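Long-range contacts in putative periplasmic protein (Wolinella succinogenes, PDB 3KN3), which probably serves as a periplasmic substrate-binding protein, perhaps for an ABC-type tungstate transporter, and has a site that can hold glutathione: residues E66-F74 and S204-R212; I110-R120 and T158-T169. All blocks are in the same frame, centred on the assembly; numbering follows the deposited sequence.

Contact 1. Residues E66-F74 and S204-R212; sequences ELEYVEKGF and SIMAVNPKR
Met206, modelled as selenomethionine, lays its extended side chain against the face of helix 66-72 that carries Glu66, Tyr69 and Val70. Its CE is wedged 3.1 Å from Glu66 O and 3.3 Å from Val70 CG2, while SE lies 3.7 Å from Tyr69 CD2 in an oblique Met-aromatic contact. A long, unbranched, polarisable side chain suits this place, because it can bridge strand and helix where their axes are 10.7 Å apart. The chain leaves the helix through a Schellman motif at Gly73, whose positive phi of 100° would jam a CB against the preceding carbonyl; glycine avoids this. The carbonyls of Gly73 and Phe74 are both taken by Asn209: ND2 donates to Gly73 O over 2.9 Å with the acceptor in the amide plane, and the backbone N donates to Phe74 O. Asn209 OD1 accepts from Lys211 N, making an Asx turn. Beyond it, Arg212 starts with CG between its backbone N and carbonyl carbon (chi1 44°) and bends at chi3, which lays one guanidinium face over Phe74 CD1 with the two planes 50° apart. Phe74 suits its place by giving the guanidinium an apolar surface, CD1 and CE1 both 3.6 Å from Arg212 CZ. Arg212 NH1 reaches Glu51 O and a water that also donates to Phe74 O. With an alanine at Arg212, Phe74 CD1 and CE1 would probably lose the guanidinium they rest against, and Glu51 O and the water their charged donor. At the other end Glu66 OE1 meets Ser204 OG, though the separation is doubtfully short; Arg78 also pairs with this carboxylate. Helix segment 66-72 runs nearly parallel to strand segment 204-208; strand 202-208 pairs antiparallel with strands 57-60, 75-76 and 78-82, and helix 218-229 packs against Ile205 and Ala207.

Contact 2. Residues I110-R120 and T158-T169; sequences IEKEQVKFVSR and TINIAEEQKGLT
Val118 turns CG1 away from its own nitrogen (chi1 -175°) and keeps CG2 beside it, which presents both methyls to helix 158-164: CG1 stands 4.0 Å from Ile161 CG2, and CG2 rests 3.8 Å from Ala162 CB. The setting is a beta-alpha-beta crossover in the five-stranded sheet. Helix 155-164 links strands 148-150 and 168-172, and strand 117-119 is inserted between them, running at 162° to the helix segment packed against it. A beta-branched valine suits the strand, and the small Ala162 lets the helix come close.

Strands 117-119 and 168-169 pair in parallel: Leu168 N donates to Lys116 O, and Leu168 O accepts from Val118 N over 2.8 Å, nearly straight. Gly167 suits the position just before, since at this backbone geometry a CB would run into Lys116 CB. On the other face of the sheet, Leu168 brings CD1 to within 3.6 Å of Ile110 CD1 and also against Val115 CG2, joining the strand to helix 103-113 and the turn after it. Phe117 shares that face. Its ring has Leu168 O over one side, offset toward the rim, and meets Trp134 edge-to-face.

Past the strand, Arg120, a residue of the glutathione site although no glutathione is bound to this chain, lays CD 3.4 Å from Thr158 CG2, while Gln153 O and Asp122 hold its guanidinium. Thr169 swings OG1 opposite its own nitrogen (chi1 -164°), and the hydroxyl donates to Val118 O over 2.7 Å, lying in the carbonyl plane.

In the fold
Contact 1 and contact 2 have their centres about 38 Å apart, with nearest atoms about 16 Å apart, on opposite sides of the chain's centre. Each belongs to a different sheet: contact 1 uses strand 202-208 of the six-stranded one, contact 2 strands 117-119 and 168-172 of the five-stranded one. Along the chain 66-74 comes first, then both segments of contact 2, and finally 204-212, so the chain leaves one lobe, builds the other and returns, as in periplasmic binding proteins. Glutathione-binding residues occur near both contacts, His61 and Tyr203 by contact 1 and Arg120 and Thr126 by contact 2, consistent with a ligand held between two lobes.

Contact 1. Residues E66-F74 and S204-R212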
loop_
_atom_site.group_PDB
_atom_site.type_symbol
_atom_site.label_atom_id
_atom_site.label_comp_id
_atom_site.label_asym_id
_atom_site.label_seq_id
_atom_site.Cartn_x
_atom_site.Cartn_y
_atom_site.Cartn_z
ATOM N N GLU A 66 -5.023 1.010 12.099
ATOM C CA GLU A 66 -4.091 0.032 12.651
ATOM C C GLU A 66 -3.625 0.509 14.018
ATOM O O GLU A 66 -3.589 -0.251 14.988
ATOM C CB GLU A 66 -2.884 -0.154 11.736
ATOM C CG GLU A 66 -3.204 -0.755 10.384
ATOM C CD GLU A 66 -1.982 -0.812 9.499
ATOM O OE1 GLU A 66 -0.870 -0.696 10.059
ATOM O OE2 GLU A 66 -2.124 -0.960 8.260
ATOM N N LEU A 67 -3.291 1.795 14.093
ATOM C CA LEU A 67 -2.801 2.379 15.338
ATOM C C LEU A 67 -3.887 2.438 16.425
ATOM O O LEU A 67 -3.627 2.127 17.582
ATOM C CB LEU A 67 -2.177 3.750 15.074
ATOM C CG LEU A 67 -1.058 3.735 14.022
ATOM C CD1 LEU A 67 -0.025 4.818 14.314
ATOM C CD2 LEU A 67 -0.368 2.370 13.925
ATOM N N GLU A 68 -5.096 2.826 16.035
ATOM C CA GLU A 68 -6.266 2.733 16.904
ATOM C C GLU A 68 -6.365 1.342 17.487
ATOM O O GLU A 68 -6.540 1.159 18.694
ATOM C CB GLU A 68 -7.528 2.945 16.079
ATOM C CG GLU A 68 -7.598 4.258 15.388
ATOM C CD GLU A 68 -8.467 5.210 16.145
ATOM O OE1 GLU A 68 -8.496 6.403 15.776
ATOM O OE2 GLU A 68 -9.118 4.752 17.114
ATOM N N TYR A 69 -6.286 0.369 16.584
ATOM C CA TYR A 69 -6.438 -1.035 16.896
ATOM C C TYR A 69 -5.497 -1.452 18.018
ATOM O O TYR A 69 -5.937 -1.999 19.026
ATOM C CB TYR A 69 -6.140 -1.851 15.642
ATOM C CG TYR A 69 -6.737 -3.236 15.606
ATOM C CD1 TYR A 69 -8.112 -3.415 15.575
ATOM C CD2 TYR A 69 -5.922 -4.366 15.558
ATOM C CE1 TYR A 69 -8.665 -4.669 15.515
ATOM C CE2 TYR A 69 -6.458 -5.621 15.502
ATOM C CZ TYR A 69 -7.837 -5.773 15.481
ATOM O OH TYR A 69 -8.396 -7.026 15.418
ATOM N N VAL A 70 -4.205 -1.191 17.832
ATOM C CA VAL A 70 -3.188 -1.503 18.839
ATOM C C VAL A 70 -3.529 -0.851 20.165
ATOM O O VAL A 70 -3.528 -1.479 21.223
ATOM C CB VAL A 70 -1.824 -0.955 18.410
ATOM C CG1 VAL A 70 -0.770 -1.246 19.479
ATOM C CG2 VAL A 70 -1.437 -1.525 17.071
ATOM N N GLU A 71 -3.813 0.435 20.078
ATOM C CA GLU A 71 -4.243 1.232 21.211
ATOM C C GLU A 71 -5.399 0.619 22.011
ATOM O O GLU A 71 -5.308 0.478 23.234
ATOM C CB GLU A 71 -4.664 2.594 20.693
ATOM C CG GLU A 71 -5.079 3.526 21.762
ATOM C CD GLU A 71 -4.381 4.836 21.612
ATOM O OE1 GLU A 71 -4.256 5.546 22.626
ATOM O OE2 GLU A 71 -3.938 5.136 20.481
ATOM N N LYS A 72 -6.486 0.284 21.309
ATOM C CA LYS A 72 -7.690 -0.282 21.918
ATOM C C LYS A 72 -7.382 -1.600 22.631
ATOM O O LYS A 72 -8.144 -2.048 23.489
ATOM C CB LYS A 72 -8.762 -0.518 20.840
ATOM C CG LYS A 72 -10.081 0.256 21.016
ATOM C CD LYS A 72 -10.107 1.554 20.205
ATOM C CE LYS A 72 -10.717 1.359 18.827
ATOM N NZ LYS A 72 -12.170 1.058 18.916
ATOM N N GLY A 73 -6.269 -2.225 22.259
ATOM C CA GLY A 73 -5.861 -3.480 22.864
ATOM C C GLY A 73 -6.211 -4.695 22.023
ATOM O O GLY A 73 -6.068 -5.831 22.463
ATOM N N PHE A 74 -6.657 -4.453 20.801
ATOM C CA PHE A 74 -7.146 -5.522 19.946
ATOM C C PHE A 74 -6.007 -6.278 19.283
ATOM O O PHE A 74 -6.032 -7.505 19.225
ATOM C CB PHE A 74 -8.149 -4.985 18.904
ATOM C CG PHE A 74 -9.393 -4.412 19.517
ATOM C CD1 PHE A 74 -9.742 -4.734 20.820
ATOM C CD2 PHE A 74 -10.215 -3.568 18.799
ATOM C CE1 PHE A 74 -10.888 -4.211 21.398
ATOM C CE2 PHE A 74 -11.361 -3.040 19.363
ATOM C CZ PHE A 74 -11.698 -3.362 20.663
ATOM N N SER A 204 0.360 -4.055 7.101
ATOM C CA SER A 204 0.680 -4.406 8.475
ATOM C C SER A 204 0.059 -5.713 8.921
ATOM O O SER A 204 -1.132 -5.934 8.720
ATOM C CB SER A 204 0.205 -3.308 9.415
ATOM O OG SER A 204 0.885 -2.104 9.154
ATOM N N ILE A 205 0.877 -6.567 9.536
ATOM C CA ILE A 205 0.403 -7.773 10.190
ATOM C C ILE A 205 0.336 -7.462 11.660
ATOM O O ILE A 205 1.263 -6.882 12.207
ATOM C CB ILE A 205 1.375 -8.942 10.011
ATOM C CG1 ILE A 205 1.632 -9.196 8.536
ATOM C CG2 ILE A 205 0.818 -10.222 10.635
ATOM C CD1 ILE A 205 2.733 -10.179 8.302
HETATM N N MSE A 206 -0.769 -7.820 12.297
HETATM C CA MSE A 206 -0.856 -7.751 13.750
HETATM C C MSE A 206 -1.416 -9.056 14.284
HETATM O O MSE A 206 -2.288 -9.672 13.662
HETATM C CB MSE A 206 -1.746 -6.596 14.202
HETATM C CG MSE A 206 -1.197 -5.226 13.857
HETATM SE SE MSE A 206 -2.552 -3.825 14.049
HETATM C CE MSE A 206 -1.446 -2.247 13.828
ATOM N N ALA A 207 -0.917 -9.466 15.440
ATOM C CA ALA A 207 -1.418 -10.646 16.109
ATOM C C ALA A 207 -2.635 -10.292 16.918
ATOM O O ALA A 207 -2.752 -9.198 17.460
ATOM C CB ALA A 207 -0.362 -11.253 17.007
ATOM N N VAL A 208 -3.551 -11.239 16.989
ATOM C CA VAL A 208 -4.694 -11.086 17.841
ATOM C C VAL A 208 -4.212 -11.174 19.289
ATOM O O VAL A 208 -3.482 -12.088 19.657
ATOM C CB VAL A 208 -5.792 -12.139 17.474
ATOM C CG1 VAL A 208 -6.674 -12.466 18.663
ATOM C CG2 VAL A 208 -6.618 -11.624 16.311
ATOM N N ASN A 209 -4.605 -10.204 20.101
ATOM C CA ASN A 209 -4.200 -10.168 21.498
ATOM C C ASN A 209 -4.650 -11.390 22.291
ATOM O O ASN A 209 -5.839 -11.574 22.518
ATOM C CB ASN A 209 -4.750 -8.914 22.161
ATOM C CG ASN A 209 -4.144 -8.672 23.523
ATOM O OD1 ASN A 209 -3.419 -9.519 24.049
ATOM N ND2 ASN A 209 -4.436 -7.513 24.105
ATOM N N PRO A 210 -3.693 -12.213 22.745
ATOM C CA PRO A 210 -4.052 -13.463 23.437
ATOM C C PRO A 210 -4.731 -13.169 24.777
ATOM O O PRO A 210 -5.470 -14.005 25.292
ATOM C CB PRO A 210 -2.695 -14.146 23.686
ATOM C CG PRO A 210 -1.619 -13.172 23.166
ATOM C CD PRO A 210 -2.271 -11.855 22.924
ATOM N N LYS A 211 -4.474 -11.983 25.322
ATOM C CA LYS A 211 -5.059 -11.558 26.585
ATOM C C LYS A 211 -6.570 -11.447 26.475
ATOM O O LYS A 211 -7.278 -11.627 27.457
ATOM C CB LYS A 211 -4.488 -10.207 27.015
ATOM C CG LYS A 211 -3.605 -10.246 28.247
ATOM C CD LYS A 211 -2.291 -10.980 27.979
ATOM C CE LYS A 211 -1.319 -10.838 29.156
ATOM N NZ LYS A 211 -1.006 -9.405 29.461
ATOM N N ARG A 212 -7.075 -11.142 25.290
ATOM C CA ARG A 212 -8.523 -11.113 25.128
ATOM C C ARG A 212 -9.063 -12.303 24.349
ATOM O O ARG A 212 -10.240 -12.638 24.461
ATOM C CB ARG A 212 -9.027 -9.778 24.557
ATOM C CG ARG A 212 -8.245 -9.202 23.418
ATOM C CD ARG A 212 -8.481 -7.695 23.334
ATOM N NE ARG A 212 -9.881 -7.331 23.558
ATOM C CZ ARG A 212 -10.858 -7.564 22.686
ATOM N NH1 ARG A 212 -10.586 -8.172 21.544
ATOM N NH2 ARG A 212 -12.110 -7.209 22.957
HETATM O O HOH W 1 -8.525 -8.945 19.963
#

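Contact 2. Residues I110-R120 and T158-T169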
loop_
_atom_site.group_PDB
_atom_site.type_symbol
_atom_site.label_atom_id
_atom_site.label_comp_id
_atom_site.label_asym_id
_atom_site.label_seq_id
_atom_site.Cartn_x
_atom_site.Cartn_y
_atom_site.Cartn_z
ATOM N N ILE A 110 6.356 21.188 -9.192
ATOM C CA ILE A 110 5.018 21.046 -9.725
ATOM C C ILE A 110 4.172 22.253 -9.338
ATOM O O ILE A 110 3.492 22.841 -10.175
ATOM C CB ILE A 110 4.364 19.743 -9.217
ATOM C CG1 ILE A 110 4.938 18.544 -9.967
ATOM C CG2 ILE A 110 2.871 19.779 -9.388
ATOM C CD1 ILE A 110 4.644 17.205 -9.313
ATOM N N GLU A 111 4.239 22.636 -8.072
ATOM C CA GLU A 111 3.519 23.812 -7.623
ATOM C C GLU A 111 4.017 25.081 -8.310
ATOM O O GLU A 111 3.232 25.840 -8.884
ATOM C CB GLU A 111 3.632 23.961 -6.115
ATOM C CG GLU A 111 2.731 25.033 -5.573
ATOM C CD GLU A 111 2.868 25.191 -4.088
ATOM O OE1 GLU A 111 4.019 25.120 -3.602
ATOM O OE2 GLU A 111 1.833 25.387 -3.409
ATOM N N LYS A 112 5.324 25.303 -8.240
ATOM C CA LYS A 112 5.951 26.470 -8.857
ATOM C C LYS A 112 5.549 26.626 -10.327
ATOM O O LYS A 112 5.059 27.677 -10.739
ATOM C CB LYS A 112 7.481 26.411 -8.696
ATOM C CG LYS A 112 8.252 27.554 -9.364
ATOM C CD LYS A 112 9.610 27.796 -8.686
ATOM C CE LYS A 112 10.798 27.456 -9.590
ATOM N NZ LYS A 112 11.144 28.547 -10.545
ATOM N N GLU A 113 5.742 25.578 -11.116
ATOM C CA GLU A 113 5.414 25.654 -12.534
ATOM C C GLU A 113 3.931 25.418 -12.799
ATOM O O GLU A 113 3.470 25.546 -13.930
ATOM C CB GLU A 113 6.278 24.680 -13.334
ATOM C CG GLU A 113 7.761 24.980 -13.223
ATOM C CD GLU A 113 8.589 24.135 -14.154
ATOM O OE1 GLU A 113 8.003 23.269 -14.830
ATOM O OE2 GLU A 113 9.819 24.332 -14.213
ATOM N N GLN A 114 3.190 25.091 -11.744
ATOM C CA GLN A 114 1.758 24.773 -11.847
ATOM C C GLN A 114 1.463 23.698 -12.888
ATOM O O GLN A 114 0.671 23.924 -13.792
ATOM C CB GLN A 114 0.944 26.034 -12.175
ATOM C CG GLN A 114 0.961 27.100 -11.088
ATOM C CD GLN A 114 -0.038 28.217 -11.345
ATOM O OE1 GLN A 114 -1.079 28.304 -10.684
ATOM N NE2 GLN A 114 0.272 29.077 -12.314
ATOM N N VAL A 115 2.113 22.543 -12.791
ATOM C CA VAL A 115 1.799 21.448 -13.704
ATOM C C VAL A 115 0.564 20.682 -13.213
ATOM O O VAL A 115 0.290 20.597 -12.014
ATOM C CB VAL A 115 2.976 20.470 -13.904
ATOM C CG1 VAL A 115 4.270 21.240 -14.110
ATOM C CG2 VAL A 115 3.096 19.574 -12.723
ATOM N N LYS A 116 -0.188 20.138 -14.149
ATOM C CA LYS A 116 -1.426 19.476 -13.801
ATOM C C LYS A 116 -1.137 18.240 -12.962
ATOM O O LYS A 116 -0.330 17.395 -13.330
ATOM C CB LYS A 116 -2.224 19.115 -15.063
ATOM C CG LYS A 116 -3.515 18.380 -14.797
ATOM C CD LYS A 116 -4.626 19.302 -14.279
ATOM C CE LYS A 116 -4.921 20.493 -15.201
ATOM N NZ LYS A 116 -5.295 20.141 -16.607
ATOM N N PHE A 117 -1.801 18.156 -11.819
ATOM C CA PHE A 117 -1.713 16.985 -10.990
ATOM C C PHE A 117 -3.104 16.461 -10.653
ATOM O O PHE A 117 -3.933 17.178 -10.100
ATOM C CB PHE A 117 -0.937 17.279 -9.704
ATOM C CG PHE A 117 -0.709 16.062 -8.876
ATOM C CD1 PHE A 117 0.469 15.354 -8.980
ATOM C CD2 PHE A 117 -1.708 15.577 -8.043
ATOM C CE1 PHE A 117 0.668 14.210 -8.231
ATOM C CE2 PHE A 117 -1.513 14.434 -7.300
ATOM C CZ PHE A 117 -0.324 13.749 -7.400
ATOM N N VAL A 118 -3.337 15.191 -10.956
ATOM C CA VAL A 118 -4.634 14.575 -10.727
ATOM C C VAL A 118 -4.680 13.697 -9.479
ATOM O O VAL A 118 -3.985 12.698 -9.377
ATOM C CB VAL A 118 -5.064 13.733 -11.937
ATOM C CG1 VAL A 118 -6.495 13.200 -11.730
ATOM C CG2 VAL A 118 -4.946 14.561 -13.223
ATOM N N SER A 119 -5.536 14.072 -8.544
ATOM C CA SER A 119 -5.717 13.312 -7.322
ATOM C C SER A 119 -6.913 12.360 -7.460
ATOM O O SER A 119 -7.882 12.653 -8.181
ATOM C CB SER A 119 -5.935 14.278 -6.156
ATOM O OG SER A 119 -6.429 13.612 -5.015
ATOM N N ARG A 120 -6.841 11.225 -6.766
ATOM C CA ARG A 120 -7.958 10.284 -6.719
ATOM C C ARG A 120 -9.204 10.996 -6.216
ATOM O O ARG A 120 -10.297 10.749 -6.705
ATOM C CB ARG A 120 -7.649 9.084 -5.801
ATOM C CG ARG A 120 -6.707 8.051 -6.391
ATOM C CD ARG A 120 -7.385 7.168 -7.410
ATOM N NE ARG A 120 -8.451 6.352 -6.820
ATOM C CZ ARG A 120 -8.272 5.136 -6.305
ATOM N NH1 ARG A 120 -7.070 4.573 -6.284
ATOM N NH2 ARG A 120 -9.303 4.476 -5.804
ATOM N N THR A 158 -8.373 7.644 -13.060
ATOM C CA THR A 158 -7.635 8.873 -12.783
ATOM C C THR A 158 -6.287 8.900 -13.513
ATOM O O THR A 158 -5.767 9.963 -13.826
ATOM C CB THR A 158 -7.485 9.191 -11.261
ATOM O OG1 THR A 158 -6.143 8.965 -10.842
ATOM C CG2 THR A 158 -8.406 8.370 -10.419
ATOM N N ILE A 159 -5.731 7.737 -13.814
ATOM C CA ILE A 159 -4.569 7.690 -14.696
ATOM C C ILE A 159 -4.960 8.171 -16.099
ATOM O O ILE A 159 -4.234 8.923 -16.750
ATOM C CB ILE A 159 -3.957 6.279 -14.778
ATOM C CG1 ILE A 159 -3.432 5.839 -13.409
ATOM C CG2 ILE A 159 -2.835 6.252 -15.788
ATOM C CD1 ILE A 159 -2.688 4.538 -13.430
ATOM N N ASN A 160 -6.119 7.744 -16.568
ATOM C CA ASN A 160 -6.554 8.181 -17.891
ATOM C C ASN A 160 -6.835 9.679 -17.946
ATOM O O ASN A 160 -6.545 10.341 -18.945
ATOM C CB ASN A 160 -7.753 7.367 -18.379
ATOM C CG ASN A 160 -7.370 5.934 -18.730
ATOM O OD1 ASN A 160 -6.322 5.691 -19.348
ATOM N ND2 ASN A 160 -8.212 4.979 -18.331
ATOM N N ILE A 161 -7.386 10.215 -16.865
ATOM C CA ILE A 161 -7.606 11.644 -16.797
ATOM C C ILE A 161 -6.274 12.378 -16.836
ATOM O O ILE A 161 -6.146 13.359 -17.568
ATOM C CB ILE A 161 -8.390 12.022 -15.545
ATOM C CG1 ILE A 161 -9.852 11.584 -15.682
ATOM C CG2 ILE A 161 -8.320 13.505 -15.306
ATOM C CD1 ILE A 161 -10.584 11.544 -14.350
ATOM N N ALA A 162 -5.283 11.904 -16.066
ATOM C CA ALA A 162 -3.969 12.551 -16.058
ATOM C C ALA A 162 -3.373 12.547 -17.457
ATOM O O ALA A 162 -2.790 13.533 -17.902
ATOM C CB ALA A 162 -2.984 11.886 -15.038
ATOM N N GLU A 163 -3.518 11.424 -18.141
ATOM C CA GLU A 163 -3.007 11.291 -19.494
ATOM C C GLU A 163 -3.763 12.256 -20.418
ATOM O O GLU A 163 -3.163 12.946 -21.244
ATOM C CB GLU A 163 -3.148 9.837 -19.957
ATOM C CG GLU A 163 -2.364 9.471 -21.204
ATOM C CD GLU A 163 -3.042 9.904 -22.507
ATOM O OE1 GLU A 163 -4.289 9.802 -22.615
ATOM O OE2 GLU A 163 -2.307 10.332 -23.428
ATOM N N GLU A 164 -5.080 12.316 -20.257
ATOM C CA GLU A 164 -5.913 13.177 -21.093
ATOM C C GLU A 164 -5.499 14.634 -20.972
ATOM O O GLU A 164 -5.406 15.338 -21.972
ATOM C CB GLU A 164 -7.396 13.015 -20.744
ATOM C CG GLU A 164 -8.114 11.982 -21.605
ATOM C CD GLU A 164 -9.039 11.052 -20.807
ATOM O OE1 GLU A 164 -9.938 11.546 -20.081
ATOM O OE2 GLU A 164 -8.870 9.816 -20.927
ATOM N N GLN A 165 -5.235 15.080 -19.746
ATOM C CA GLN A 165 -4.900 16.482 -19.517
ATOM C C GLN A 165 -3.423 16.740 -19.441
ATOM O O GLN A 165 -2.999 17.767 -18.937
ATOM C CB GLN A 165 -5.613 17.021 -18.285
ATOM C CG GLN A 165 -7.105 17.031 -18.499
ATOM C CD GLN A 165 -7.892 17.349 -17.260
ATOM O OE1 GLN A 165 -8.864 16.671 -16.953
ATOM N NE2 GLN A 165 -7.480 18.381 -16.538
ATOM N N LYS A 166 -2.644 15.807 -19.963
ATOM C CA LYS A 166 -1.219 16.039 -20.177
ATOM C C LYS A 166 -0.513 16.396 -18.864
ATOM O O LYS A 166 0.415 17.204 -18.844
ATOM C CB LYS A 166 -1.016 17.136 -21.230
ATOM C CG LYS A 166 -2.007 17.064 -22.390
ATOM C CD LYS A 166 -1.384 16.505 -23.654
ATOM C CE LYS A 166 -0.320 17.457 -24.207
ATOM N NZ LYS A 166 0.317 16.960 -25.465
ATOM N N GLY A 167 -0.967 15.772 -17.781
ATOM C CA GLY A 167 -0.455 16.030 -16.453
ATOM C C GLY A 167 0.034 14.787 -15.729
ATOM O O GLY A 167 0.309 13.757 -16.348
ATOM N N LEU A 168 0.125 14.886 -14.405
ATOM C CA LEU A 168 0.775 13.871 -13.584
ATOM C C LEU A 168 -0.175 13.226 -12.595
ATOM O O LEU A 168 -1.210 13.803 -12.243
ATOM C CB LEU A 168 1.904 14.515 -12.778
ATOM C CG LEU A 168 2.988 15.239 -13.553
ATOM C CD1 LEU A 168 3.936 15.950 -12.608
ATOM C CD2 LEU A 168 3.715 14.240 -14.425
ATOM N N THR A 169 0.190 12.040 -12.123
ATOM C CA THR A 169 -0.519 11.456 -10.996
ATOM C C THR A 169 0.318 10.467 -10.171
ATOM O O THR A 169 1.407 10.043 -10.568
ATOM C CB THR A 169 -1.856 10.791 -11.436
ATOM O OG1 THR A 169 -2.678 10.564 -10.286
ATOM C CG2 THR A 169 -1.588 9.468 -12.148
#